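Local coordinates for protein endolysin B (Mycobacterium phage D29, PDB 3HC7) that cleaves the ester bond joining mycolic acids to arabinogalactan in the mycobacterial cell wall, breaking down the outer membrane during phage-induced lysis of the host, at residues Q83-V88 and W116-R121; Q90-H95 and D146-L151; M120-F125 and N150-G155; G124-D129 and D160-G165. All blocks are in the same frame, centred on the assembly; numbering follows the deposited sequence.

Contact 1: residues Q83-V88 and W116-R121; sequences QGAIVV and WGNPMR
A85 and N118 bring their CA atoms to 5.1 Å of each other where the first turns of helix 83-96 meet W116-R121, a loop that leaves strand 110-116 and enters a type I beta turn from N118 to R121. The CB of A85 points at this loop and sits 3.5 Å from N118 OD1; W116 O lies 3.7 Å from A85 CB. No hydrogen bond crosses between the segments, and the amide oxygen of N118 serves its own loop. With CG anti to the backbone N (chi1 -173°), N118 OD1 accepts from M120 N at 2.9 Å, an Asx turn; the donor stands above the carbonyl plane, not on a lone pair. N118 ND2 is bonded to D160 OD2. The setting is the C-terminal end of the central alpha/beta-hydrolase strands, where the active-site residues gather: helix 83-96 follows the active-site S82, G84 fits the last glycine of a GxSxG nucleophile elbow, and G117 lies close to both S82 and D166, the probable acid of the triad. Further along the helix, I86 and P119 cross at about a right angle, with I86 CG1 only 3.5 Å from P119 CG, tighter than usual van der Waals contact. I86 CD1 adds a second touch on P119 CG, at 3.7 Å. M120, bent at chi3 (69°), lays SD 3.8 Å from I86 O and 4.3 Å from I86 CG2.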
loop_
_atom_site.group_PDB
_atom_site.type_symbol
_atom_site.label_atom_id
_atom_site.label_comp_id
_atom_site.label_asym_id
_atom_site.label_seq_id
_atom_site.Cartn_x
_atom_site.Cartn_y
_atom_site.Cartn_z
ATOM N N GLN A 83 -0.538 -2.676 3.330
ATOM C CA GLN A 83 -0.290 -3.665 2.279
ATOM C C GLN A 83 -1.132 -3.317 1.043
ATOM O O GLN A 83 -0.707 -3.511 -0.103
ATOM C CB GLN A 83 -0.592 -5.086 2.762
ATOM C CG GLN A 83 -0.408 -6.144 1.676
ATOM C CD GLN A 83 -0.653 -7.565 2.175
ATOM O OE1 GLN A 83 -0.840 -8.486 1.381
ATOM N NE2 GLN A 83 -0.649 -7.747 3.492
ATOM N N GLY A 84 -2.325 -2.784 1.287
ATOM C CA GLY A 84 -3.217 -2.363 0.223
ATOM C C GLY A 84 -2.635 -1.234 -0.606
ATOM O O GLY A 84 -2.904 -1.137 -1.804
ATOM N N ALA A 85 -1.837 -0.379 0.033
ATOM C CA ALA A 85 -1.173 0.722 -0.662
ATOM C C ALA A 85 -0.096 0.181 -1.590
ATOM O O ALA A 85 0.121 0.715 -2.677
ATOM C CB ALA A 85 -0.573 1.695 0.329
ATOM N N ILE A 86 0.590 -0.872 -1.161
ATOM C CA ILE A 86 1.555 -1.526 -2.047
ATOM C C ILE A 86 0.852 -2.073 -3.295
ATOM O O ILE A 86 1.338 -1.890 -4.417
ATOM C CB ILE A 86 2.309 -2.685 -1.359
ATOM C CG1 ILE A 86 2.983 -2.228 -0.064
ATOM C CG2 ILE A 86 3.366 -3.280 -2.302
ATOM C CD1 ILE A 86 3.610 -3.397 0.730
ATOM N N VAL A 87 -0.284 -2.747 -3.101
ATOM C CA VAL A 87 -1.031 -3.296 -4.231
ATOM C C VAL A 87 -1.390 -2.194 -5.228
ATOM O O VAL A 87 -1.102 -2.314 -6.419
ATOM C CB VAL A 87 -2.319 -4.040 -3.789
ATOM C CG1 VAL A 87 -3.199 -4.381 -5.017
ATOM C CG2 VAL A 87 -1.970 -5.299 -2.998
ATOM N N VAL A 88 -2.015 -1.124 -4.744
ATOM C CA VAL A 88 -2.412 -0.019 -5.625
ATOM C C VAL A 88 -1.183 0.634 -6.261
ATOM O O VAL A 88 -1.200 1.001 -7.438
ATOM C CB VAL A 88 -3.239 1.055 -4.879
ATOM C CG1 VAL A 88 -3.489 2.272 -5.778
ATOM C CG2 VAL A 88 -4.570 0.480 -4.393
ATOM N N TRP A 116 -3.022 5.288 2.099
ATOM C CA TRP A 116 -2.772 5.515 3.520
ATOM C C TRP A 116 -1.655 4.562 3.906
ATOM O O TRP A 116 -1.663 3.409 3.471
ATOM C CB TRP A 116 -3.989 5.173 4.381
ATOM C CG TRP A 116 -5.277 5.910 4.102
ATOM C CD1 TRP A 116 -5.678 7.110 4.636
ATOM C CD2 TRP A 116 -6.365 5.453 3.288
ATOM N NE1 TRP A 116 -6.936 7.434 4.175
ATOM C CE2 TRP A 116 -7.378 6.434 3.349
ATOM C CE3 TRP A 116 -6.577 4.312 2.510
ATOM C CZ2 TRP A 116 -8.584 6.306 2.657
ATOM C CZ3 TRP A 116 -7.773 4.187 1.821
ATOM C CH2 TRP A 116 -8.759 5.180 1.899
ATOM N N GLY A 117 -0.711 5.031 4.722
ATOM C CA GLY A 117 0.386 4.207 5.219
ATOM C C GLY A 117 1.123 3.418 4.144
ATOM O O GLY A 117 1.194 2.191 4.211
ATOM N N ASN A 118 1.704 4.139 3.186
ATOM C CA ASN A 118 2.217 3.575 1.932
ATOM C C ASN A 118 3.716 3.200 1.913
ATOM O O ASN A 118 4.588 4.074 1.888
ATOM C CB ASN A 118 1.912 4.575 0.799
ATOM C CG ASN A 118 2.250 4.035 -0.571
ATOM O OD1 ASN A 118 2.529 2.850 -0.730
ATOM N ND2 ASN A 118 2.226 4.906 -1.575
ATOM N N PRO A 119 4.025 1.892 1.895
ATOM C CA PRO A 119 5.434 1.477 1.846
ATOM C C PRO A 119 6.139 1.874 0.550
ATOM O O PRO A 119 7.364 1.789 0.483
ATOM C CB PRO A 119 5.358 -0.047 1.971
ATOM C CG PRO A 119 4.053 -0.307 2.652
ATOM C CD PRO A 119 3.123 0.750 2.116
ATOM N N MET A 120 5.385 2.301 -0.461
ATOM C CA MET A 120 5.980 2.789 -1.699
ATOM C C MET A 120 5.850 4.294 -1.803
ATOM O O MET A 120 5.982 4.854 -2.892
ATOM C CB MET A 120 5.274 2.194 -2.923
ATOM C CG MET A 120 5.543 0.729 -3.198
ATOM S SD MET A 120 4.521 0.160 -4.585
ATOM C CE MET A 120 5.262 1.040 -5.961
ATOM N N ARG A 121 5.556 4.960 -0.696
ATOM C CA ARG A 121 5.312 6.398 -0.766
ATOM C C ARG A 121 6.506 7.158 -1.350
ATOM O O ARG A 121 7.639 6.995 -0.903
ATOM C CB ARG A 121 4.930 6.967 0.598
ATOM C CG ARG A 121 4.533 8.431 0.540
ATOM C CD ARG A 121 4.060 8.939 1.887
ATOM N NE ARG A 121 5.153 9.018 2.854
ATOM C CZ ARG A 121 6.029 10.017 2.911
ATOM N NH1 ARG A 121 5.955 11.027 2.053
ATOM N NH2 ARG A 121 6.985 10.005 3.825
#

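Contact 2: residues Q90-H95 and D146-L151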
loop_
_atom_site.group_PDB
_atom_site.type_symbol
_atom_site.label_atom_id
_atom_site.label_comp_id
_atom_site.label_asym_id
_atom_site.label_seq_id
_atom_site.Cartn_x
_atom_site.Cartn_y
_atom_site.Cartn_z
ATOM N N GLN A 90 1.770 -0.751 -6.903
ATOM C CA GLN A 90 2.365 -1.615 -7.912
ATOM C C GLN A 90 1.599 -1.531 -9.211
ATOM O O GLN A 90 2.196 -1.466 -10.288
ATOM C CB GLN A 90 2.410 -3.059 -7.431
ATOM C CG GLN A 90 3.505 -3.308 -6.424
ATOM C CD GLN A 90 4.873 -3.322 -7.059
ATOM O OE1 GLN A 90 5.105 -4.038 -8.029
ATOM N NE2 GLN A 90 5.797 -2.545 -6.504
ATOM N N VAL A 91 0.271 -1.539 -9.104
ATOM C CA VAL A 91 -0.582 -1.469 -10.277
ATOM C C VAL A 91 -0.352 -0.151 -10.997
ATOM O O VAL A 91 -0.168 -0.133 -12.204
ATOM C CB VAL A 91 -2.076 -1.672 -9.924
ATOM C CG1 VAL A 91 -2.965 -1.229 -11.070
ATOM C CG2 VAL A 91 -2.337 -3.126 -9.595
ATOM N N LEU A 92 -0.332 0.948 -10.246
ATOM C CA LEU A 92 -0.096 2.264 -10.825
ATOM C C LEU A 92 1.264 2.334 -11.508
ATOM O O LEU A 92 1.353 2.601 -12.706
ATOM C CB LEU A 92 -0.186 3.349 -9.750
ATOM C CG LEU A 92 0.061 4.811 -10.152
ATOM C CD1 LEU A 92 -0.762 5.235 -11.369
ATOM C CD2 LEU A 92 -0.253 5.725 -8.985
ATOM N N LYS A 93 2.325 2.114 -10.738
ATOM C CA LYS A 93 3.684 2.288 -11.252
ATOM C C LYS A 93 4.025 1.371 -12.423
ATOM O O LYS A 93 4.637 1.802 -13.404
ATOM C CB LYS A 93 4.721 2.094 -10.147
ATOM C CG LYS A 93 6.145 2.390 -10.606
ATOM C CD LYS A 93 7.164 2.255 -9.481
ATOM C CE LYS A 93 8.588 2.352 -10.024
ATOM N NZ LYS A 93 9.601 2.431 -8.936
ATOM N N HIS A 94 3.631 0.107 -12.328
ATOM C CA HIS A 94 4.114 -0.877 -13.285
ATOM C C HIS A 94 3.079 -1.412 -14.249
ATOM O O HIS A 94 3.421 -2.222 -15.101
ATOM C CB HIS A 94 4.776 -2.057 -12.565
ATOM C CG HIS A 94 6.008 -1.679 -11.811
ATOM N ND1 HIS A 94 6.149 -1.905 -10.456
ATOM C CD2 HIS A 94 7.152 -1.076 -12.216
ATOM C CE1 HIS A 94 7.331 -1.462 -10.063
ATOM N NE2 HIS A 94 7.959 -0.954 -11.111
ATOM N N HIS A 95 1.820 -0.984 -14.119
ATOM C CA HIS A 95 0.780 -1.486 -15.014
ATOM C C HIS A 95 -0.053 -0.391 -15.675
ATOM O O HIS A 95 -0.547 -0.574 -16.785
ATOM C CB HIS A 95 -0.093 -2.538 -14.320
ATOM C CG HIS A 95 0.671 -3.759 -13.907
ATOM N ND1 HIS A 95 1.191 -3.917 -12.641
ATOM C CD2 HIS A 95 1.028 -4.868 -14.599
ATOM C CE1 HIS A 95 1.824 -5.075 -12.564
ATOM N NE2 HIS A 95 1.740 -5.672 -13.737
ATOM N N ASP A 146 11.430 -0.138 -4.595
ATOM C CA ASP A 146 10.558 0.064 -5.743
ATOM C C ASP A 146 9.402 0.962 -5.300
ATOM O O ASP A 146 8.335 0.480 -4.937
ATOM C CB ASP A 146 10.023 -1.291 -6.215
ATOM C CG ASP A 146 9.190 -1.193 -7.479
ATOM O OD1 ASP A 146 9.504 -0.352 -8.348
ATOM O OD2 ASP A 146 8.237 -1.987 -7.617
ATOM N N ARG A 147 9.629 2.265 -5.299
ATOM C CA ARG A 147 8.637 3.198 -4.780
ATOM C C ARG A 147 8.160 4.145 -5.878
ATOM O O ARG A 147 8.740 4.207 -6.970
ATOM C CB ARG A 147 9.201 3.991 -3.592
ATOM C CG ARG A 147 10.367 4.906 -3.951
ATOM C CD ARG A 147 10.811 5.763 -2.764
ATOM N NE ARG A 147 11.309 4.954 -1.649
ATOM C CZ ARG A 147 12.558 4.507 -1.551
ATOM N NH1 ARG A 147 13.437 4.800 -2.501
ATOM N NH2 ARG A 147 12.933 3.768 -0.505
ATOM N N LEU A 148 7.092 4.878 -5.583
ATOM C CA LEU A 148 6.507 5.772 -6.571
ATOM C C LEU A 148 7.428 6.959 -6.823
ATOM O O LEU A 148 8.185 7.368 -5.941
ATOM C CB LEU A 148 5.120 6.229 -6.112
ATOM C CG LEU A 148 4.129 5.068 -5.976
ATOM C CD1 LEU A 148 2.929 5.451 -5.142
ATOM C CD2 LEU A 148 3.699 4.558 -7.348
ATOM N N GLU A 149 7.382 7.492 -8.039
ATOM C CA GLU A 149 8.195 8.648 -8.391
ATOM C C GLU A 149 7.461 9.578 -9.360
ATOM O O GLU A 149 6.602 9.138 -10.120
ATOM C CB GLU A 149 9.540 8.203 -8.971
ATOM C CG GLU A 149 9.457 7.013 -9.910
ATOM C CD GLU A 149 10.806 6.645 -10.512
ATOM O OE1 GLU A 149 10.873 5.652 -11.275
ATOM O OE2 GLU A 149 11.798 7.345 -10.219
ATOM N N ASN A 150 7.791 10.865 -9.302
ATOM C CA ASN A 150 7.300 11.838 -10.278
ATOM C C ASN A 150 5.788 11.858 -10.412
ATOM O O ASN A 150 5.266 12.077 -11.499
ATOM C CB ASN A 150 7.912 11.551 -11.645
ATOM C CG ASN A 150 9.417 11.481 -11.599
ATOM O OD1 ASN A 150 10.043 10.721 -12.344
ATOM N ND2 ASN A 150 10.013 12.275 -10.717
ATOM N N LEU A 151 5.085 11.629 -9.309
ATOM C CA LEU A 151 3.634 11.554 -9.351
ATOM C C LEU A 151 3.058 12.882 -9.817
ATOM O O LEU A 151 2.098 12.918 -10.579
ATOM C CB LEU A 151 3.065 11.175 -7.981
ATOM C CG LEU A 151 3.296 9.728 -7.526
ATOM C CD1 LEU A 151 2.759 9.505 -6.120
ATOM C CD2 LEU A 151 2.665 8.747 -8.504
#
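K93 reaches D146 on a straight chain: its CG stands anti to the backbone N (chi1 -175°), all later torsions are close to 180°, and the ammonium is carried well clear of helix 83-96. D146 answers with its own CG anti to N (chi1 -175°), which swings the carboxylate toward the helix. K93 NZ lies 2.8 Å from D146 OD1 in a salt bridge, meeting that oxygen on its anti side and somewhat out of the carboxylate plane. The same K93 NZ donates to the backbone R147 O, also at 2.8 Å, so two consecutive residues of the loop share one lysine tip. E149 OE1 is 4.2 Å from K93 NZ, too far for a salt bridge and on a poorly ordered side chain. One turn earlier on the helix, Q90 bends at chi2 and donates from NE2 to D146 OD2 at 2.7 Å, with amide and carboxylate planes 67° apart; OD2 is too crowded in the model for its exact position to be trusted. Beneath this polar layer the contact turns apolar. L148 CD2 lies 3.9 Å from K93 CB, and L92 CD2 packs 4.2 Å from L151 CD2, while L148 also touches F115 of strand 110-116. The contact thus joins the helix to the loop between strands 140-141 and 157-161. A cation meeting a carboxylate and a carbonyl together would probably favour the charged state of both K93 and D146, in a contact only partly buried.

Contact 3: residues M120-F125 and N150-G155; sequences MRQKGF and NLEQYG
Q122 and E152 meet with their planes almost perpendicular, the amide turned 87° from the carboxylate, yet the bond between them is well formed. Q122 NE2 donates to E152 OE1 at 2.9 Å, with the acceptor lying in the amide plane and using its syn lone pair. E152 gets there by bending at chi2, whereas Q122 is extended, its CG anti to the backbone N (chi1 165°), and reaches straight across to the other loop. The other end of the amide is used as well. Q122 OE1 accepts from L151 N at 2.9 Å, in the carbonyl plane and on a lone pair, so a donor and an acceptor together fix the rotation of the amide about its last bond. Because L151 N opens the 3-10 segment 151-153, the glutamine binds the start of this turn, and L151 CG is pressed to 3.1 Å from Q122 OE1. F125 and L151 cross at about a right angle: L151 CD1 stands 4.3 Å from the centroid of the F125 ring and only 5° off its normal, a CH-pi contact over one face, while L151 CB is 4.1 Å from F125 CE1. Q122 and F125 are brought to the same side by a type II turn from Q122 to F125, with G124 at its third position. R121 NH1 bonds F125 O at 2.8 Å. In the fold, this surface contact ties the loop following strand 110-116 to the one that precedes strand 157-161, and F125 packs against V158 and D160 of that outermost strand.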
loop_
_atom_site.group_PDB
_atom_site.type_symbol
_atom_site.label_atom_id
_atom_site.label_comp_id
_atom_site.label_asym_id
_atom_site.label_seq_id
_atom_site.Cartn_x
_atom_site.Cartn_y
_atom_site.Cartn_z
ATOM N N MET A 120 5.385 2.301 -0.461
ATOM C CA MET A 120 5.980 2.789 -1.699
ATOM C C MET A 120 5.850 4.294 -1.803
ATOM O O MET A 120 5.982 4.854 -2.892
ATOM C CB MET A 120 5.274 2.194 -2.923
ATOM C CG MET A 120 5.543 0.729 -3.198
ATOM S SD MET A 120 4.521 0.160 -4.585
ATOM C CE MET A 120 5.262 1.040 -5.961
ATOM N N ARG A 121 5.556 4.960 -0.696
ATOM C CA ARG A 121 5.312 6.398 -0.766
ATOM C C ARG A 121 6.506 7.158 -1.350
ATOM O O ARG A 121 7.639 6.995 -0.903
ATOM C CB ARG A 121 4.930 6.967 0.598
ATOM C CG ARG A 121 4.533 8.431 0.540
ATOM C CD ARG A 121 4.060 8.939 1.887
ATOM N NE ARG A 121 5.153 9.018 2.854
ATOM C CZ ARG A 121 6.029 10.017 2.911
ATOM N NH1 ARG A 121 5.955 11.027 2.053
ATOM N NH2 ARG A 121 6.985 10.005 3.825
ATOM N N GLN A 122 6.231 7.980 -2.360
ATOM C CA GLN A 122 7.252 8.777 -3.033
ATOM C C GLN A 122 7.933 9.710 -2.037
ATOM O O GLN A 122 7.311 10.145 -1.065
ATOM C CB GLN A 122 6.609 9.583 -4.172
ATOM C CG GLN A 122 7.461 10.717 -4.732
ATOM C CD GLN A 122 6.795 11.424 -5.899
ATOM O OE1 GLN A 122 6.094 10.803 -6.697
ATOM N NE2 GLN A 122 7.012 12.730 -6.004
ATOM N N LYS A 123 9.205 10.017 -2.275
ATOM C CA LYS A 123 9.966 10.845 -1.344
ATOM C C LYS A 123 9.377 12.254 -1.220
ATOM O O LYS A 123 9.184 12.947 -2.221
ATOM C CB LYS A 123 11.433 10.935 -1.771
ATOM C CG LYS A 123 12.368 11.370 -0.646
ATOM C CD LYS A 123 13.482 12.276 -1.149
ATOM C CE LYS A 123 14.235 11.671 -2.325
ATOM N NZ LYS A 123 15.281 12.609 -2.838
ATOM N N GLY A 124 9.087 12.669 0.012
ATOM C CA GLY A 124 8.621 14.018 0.275
ATOM C C GLY A 124 7.191 14.304 -0.149
ATOM O O GLY A 124 6.733 15.442 -0.087
ATOM N N PHE A 125 6.480 13.266 -0.569
ATOM C CA PHE A 125 5.099 13.390 -1.014
ATOM C C PHE A 125 4.132 12.893 0.071
ATOM O O PHE A 125 3.981 11.689 0.249
ATOM C CB PHE A 125 4.926 12.561 -2.284
ATOM C CG PHE A 125 3.646 12.818 -3.022
ATOM C CD1 PHE A 125 3.650 13.550 -4.201
ATOM C CD2 PHE A 125 2.444 12.311 -2.558
ATOM C CE1 PHE A 125 2.479 13.783 -4.896
ATOM C CE2 PHE A 125 1.261 12.550 -3.248
ATOM C CZ PHE A 125 1.282 13.285 -4.419
ATOM N N ASN A 150 7.791 10.865 -9.302
ATOM C CA ASN A 150 7.300 11.838 -10.278
ATOM C C ASN A 150 5.788 11.858 -10.412
ATOM O O ASN A 150 5.266 12.077 -11.499
ATOM C CB ASN A 150 7.912 11.551 -11.645
ATOM C CG ASN A 150 9.417 11.481 -11.599
ATOM O OD1 ASN A 150 10.043 10.721 -12.344
ATOM N ND2 ASN A 150 10.013 12.275 -10.717
ATOM N N LEU A 151 5.085 11.629 -9.309
ATOM C CA LEU A 151 3.634 11.554 -9.351
ATOM C C LEU A 151 3.058 12.882 -9.817
ATOM O O LEU A 151 2.098 12.918 -10.579
ATOM C CB LEU A 151 3.065 11.175 -7.981
ATOM C CG LEU A 151 3.296 9.728 -7.526
ATOM C CD1 LEU A 151 2.759 9.505 -6.120
ATOM C CD2 LEU A 151 2.665 8.747 -8.504
ATOM N N GLU A 152 3.671 13.970 -9.368
ATOM C CA GLU A 152 3.193 15.314 -9.676
ATOM C C GLU A 152 3.239 15.613 -11.172
ATOM O O GLU A 152 2.738 16.645 -11.617
ATOM C CB GLU A 152 4.004 16.362 -8.903
ATOM C CG GLU A 152 5.463 16.494 -9.349
ATOM C CD GLU A 152 6.356 15.373 -8.830
ATOM O OE1 GLU A 152 6.000 14.744 -7.812
ATOM O OE2 GLU A 152 7.421 15.132 -9.440
ATOM N N GLN A 153 3.829 14.709 -11.945
ATOM C CA GLN A 153 3.997 14.931 -13.376
ATOM C C GLN A 153 2.823 14.427 -14.216
ATOM O O GLN A 153 2.785 14.642 -15.426
ATOM C CB GLN A 153 5.322 14.333 -13.861
ATOM C CG GLN A 153 6.451 15.352 -14.077
ATOM C CD GLN A 153 6.602 16.376 -12.950
ATOM O OE1 GLN A 153 5.620 16.859 -12.387
ATOM N NE2 GLN A 153 7.845 16.724 -12.635
ATOM N N TYR A 154 1.856 13.785 -13.569
ATOM C CA TYR A 154 0.709 13.220 -14.279
ATOM C C TYR A 154 -0.604 13.976 -14.057
ATOM O O TYR A 154 -0.711 14.818 -13.163
ATOM C CB TYR A 154 0.541 11.749 -13.917
ATOM C CG TYR A 154 1.773 10.928 -14.210
ATOM C CD1 TYR A 154 1.919 10.284 -15.426
ATOM C CD2 TYR A 154 2.791 10.799 -13.272
ATOM C CE1 TYR A 154 3.039 9.530 -15.703
ATOM C CE2 TYR A 154 3.924 10.043 -13.543
ATOM C CZ TYR A 154 4.037 9.411 -14.762
ATOM O OH TYR A 154 5.147 8.657 -15.062
ATOM N N GLY A 155 -1.600 13.659 -14.882
ATOM C CA GLY A 155 -2.886 14.337 -14.844
ATOM C C GLY A 155 -3.774 13.954 -13.675
ATOM O O GLY A 155 -4.584 14.765 -13.226
#

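Contact 4: residues G124-D129 and D160-G165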
loop_
_atom_site.group_PDB
_atom_site.type_symbol
_atom_site.label_atom_id
_atom_site.label_comp_id
_atom_site.label_asym_id
_atom_site.label_seq_id
_atom_site.Cartn_x
_atom_site.Cartn_y
_atom_site.Cartn_z
ATOM N N GLY A 124 9.087 12.669 0.012
ATOM C CA GLY A 124 8.621 14.018 0.275
ATOM C C GLY A 124 7.191 14.304 -0.149
ATOM O O GLY A 124 6.733 15.442 -0.087
ATOM N N PHE A 125 6.480 13.266 -0.569
ATOM C CA PHE A 125 5.099 13.390 -1.014
ATOM C C PHE A 125 4.132 12.893 0.071
ATOM O O PHE A 125 3.981 11.689 0.249
ATOM C CB PHE A 125 4.926 12.561 -2.284
ATOM C CG PHE A 125 3.646 12.818 -3.022
ATOM C CD1 PHE A 125 3.650 13.550 -4.201
ATOM C CD2 PHE A 125 2.444 12.311 -2.558
ATOM C CE1 PHE A 125 2.479 13.783 -4.896
ATOM C CE2 PHE A 125 1.261 12.550 -3.248
ATOM C CZ PHE A 125 1.282 13.285 -4.419
ATOM N N ALA A 126 3.471 13.807 0.783
ATOM C CA ALA A 126 2.539 13.409 1.845
ATOM C C ALA A 126 1.440 14.434 2.142
ATOM O O ALA A 126 1.618 15.634 1.927
ATOM C CB ALA A 126 3.299 13.088 3.116
ATOM N N HIS A 127 0.310 13.945 2.655
ATOM C CA HIS A 127 -0.823 14.798 3.006
ATOM C C HIS A 127 -1.282 14.489 4.417
ATOM O O HIS A 127 -1.198 13.345 4.863
ATOM C CB HIS A 127 -2.000 14.589 2.045
ATOM C CG HIS A 127 -1.693 14.941 0.622
ATOM N ND1 HIS A 127 -1.427 13.989 -0.338
ATOM C CD2 HIS A 127 -1.619 16.141 -0.003
ATOM C CE1 HIS A 127 -1.197 14.586 -1.494
ATOM N NE2 HIS A 127 -1.305 15.891 -1.317
ATOM N N SER A 128 -1.772 15.510 5.116
ATOM C CA SER A 128 -2.285 15.330 6.467
ATOM C C SER A 128 -3.683 14.728 6.432
ATOM O O SER A 128 -4.466 15.023 5.526
ATOM C CB SER A 128 -2.325 16.673 7.204
ATOM O OG SER A 128 -2.936 16.533 8.476
ATOM N N ASP A 129 -3.993 13.881 7.411
ATOM C CA ASP A 129 -5.352 13.363 7.557
ATOM C C ASP A 129 -6.137 14.144 8.612
ATOM O O ASP A 129 -7.135 13.659 9.147
ATOM C CB ASP A 129 -5.355 11.861 7.864
ATOM C CG ASP A 129 -4.664 11.526 9.174
ATOM O OD1 ASP A 129 -3.797 12.302 9.611
ATOM O OD2 ASP A 129 -4.987 10.475 9.761
ATOM N N ASP A 160 -1.640 10.900 -0.568
ATOM C CA ASP A 160 -0.822 9.946 0.177
ATOM C C ASP A 160 -0.663 10.397 1.613
ATOM O O ASP A 160 0.197 11.193 1.936
ATOM C CB ASP A 160 0.544 9.729 -0.480
ATOM C CG ASP A 160 1.150 8.332 -0.169
ATOM O OD1 ASP A 160 1.036 7.856 0.980
ATOM O OD2 ASP A 160 1.734 7.723 -1.087
ATOM N N TYR A 161 -1.531 9.867 2.452
ATOM C CA TYR A 161 -1.612 10.198 3.870
ATOM C C TYR A 161 -0.633 9.367 4.678
ATOM O O TYR A 161 -0.728 8.167 4.682
ATOM C CB TYR A 161 -3.023 9.911 4.361
ATOM C CG TYR A 161 -4.124 10.687 3.671
ATOM C CD1 TYR A 161 -4.252 12.051 3.837
ATOM C CD2 TYR A 161 -5.042 10.052 2.893
ATOM C CE1 TYR A 161 -5.260 12.757 3.225
ATOM C CE2 TYR A 161 -6.034 10.744 2.274
ATOM C CZ TYR A 161 -6.140 12.095 2.444
ATOM O OH TYR A 161 -7.148 12.759 1.832
ATOM N N ALA A 162 0.278 10.023 5.367
ATOM C CA ALA A 162 1.366 9.348 6.054
ATOM C C ALA A 162 1.739 10.097 7.315
ATOM O O ALA A 162 1.928 11.312 7.283
ATOM C CB ALA A 162 2.572 9.223 5.132
ATOM N N HIS A 163 1.842 9.367 8.422
ATOM C CA HIS A 163 2.200 9.950 9.712
ATOM C C HIS A 163 3.633 9.603 10.057
ATOM O O HIS A 163 4.077 8.478 9.814
ATOM C CB HIS A 163 1.328 9.384 10.840
ATOM C CG HIS A 163 -0.128 9.695 10.710
ATOM N ND1 HIS A 163 -1.110 8.821 11.119
ATOM C CD2 HIS A 163 -0.771 10.783 10.221
ATOM C CE1 HIS A 163 -2.297 9.355 10.889
ATOM N NE2 HIS A 163 -2.119 10.545 10.343
ATOM N N ASP A 164 4.358 10.542 10.651
ATOM C CA ASP A 164 5.608 10.162 11.285
ATOM C C ASP A 164 5.258 9.265 12.463
ATOM O O ASP A 164 4.310 9.527 13.202
ATOM C CB ASP A 164 6.435 11.381 11.704
ATOM C CG ASP A 164 7.608 11.637 10.759
ATOM O OD1 ASP A 164 8.389 10.691 10.530
ATOM O OD2 ASP A 164 7.751 12.767 10.240
ATOM N N GLY A 165 6.009 8.191 12.625
ATOM C CA GLY A 165 5.654 7.168 13.591
ATOM C C GLY A 165 5.250 5.923 12.829
ATOM O O GLY A 165 5.430 4.801 13.304
#
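H127 takes hold of D160 at two points along one side of the strand, with its backbone N and with its ring. Starting at the root of the side chain, H127 CB rests 3.8 Å from Y161 CD1 and almost as close to Y161 CE1. Past it, chi1 of -62° sets CG anti to the carbonyl carbon and directs the ring along the strand, where H127 ND1 accepts from D160 N at 3.1 Å, the donor lying in the ring plane. H127 CE1 approaches D160 N more loosely. An accepting ND1 suggests that a neutral ring would carry its proton on NE2. Meanwhile H127 N donates to D160 O at 2.8 Å, so one residue satisfies both backbone polar atoms of D160. Since 157-161 is the outermost strand of the parallel alpha/beta-hydrolase sheet, this lateral edge is covered by a loop at D160. The H163 side chain lies about 5 Å from that of D166, the inferred catalytic acid, and about 7 Å from that of the active-site H240. H127 O is buried without a hydrogen-bond partner; its close neighbour is Y161 CA, at 3.3 Å in a CA-H...O contact. The Y161 ring presents its edge to S128 O, with CE1 at 3.3 Å. H163 NE2 donates to D129 OD1 at 2.5 Å, a short, nearly straight bond (171°) in the plane of the imidazole, though it meets the carboxylate from above its plane. D129 OD2 is bonded to N243 N and H163 ND1 to P239 O, while the H163 ring stacks on Y242.

Contact 1 is the one wholly buried, at the centre of the chain; contacts 2 and 4 are partly buried and contact 3 lies at the surface. Helix 83-96 serves both contact 1, by apolar fitting without a crossing hydrogen bond, and contact 2, where a salt bridge dominates. The loop running on from strand 110-116 threads contacts 1, 3 and 4: M120 and R121 belong to contacts 1 and 3, G124 and F125 to contacts 3 and 4. M120 O, bonded to L148 N, joins contacts 1 and 2. Amide bonding marks contact 3, whereas backbone and histidine bonds mark contact 4, which is tied back to contact 1 through the backbone pair G117 N and Y161 O.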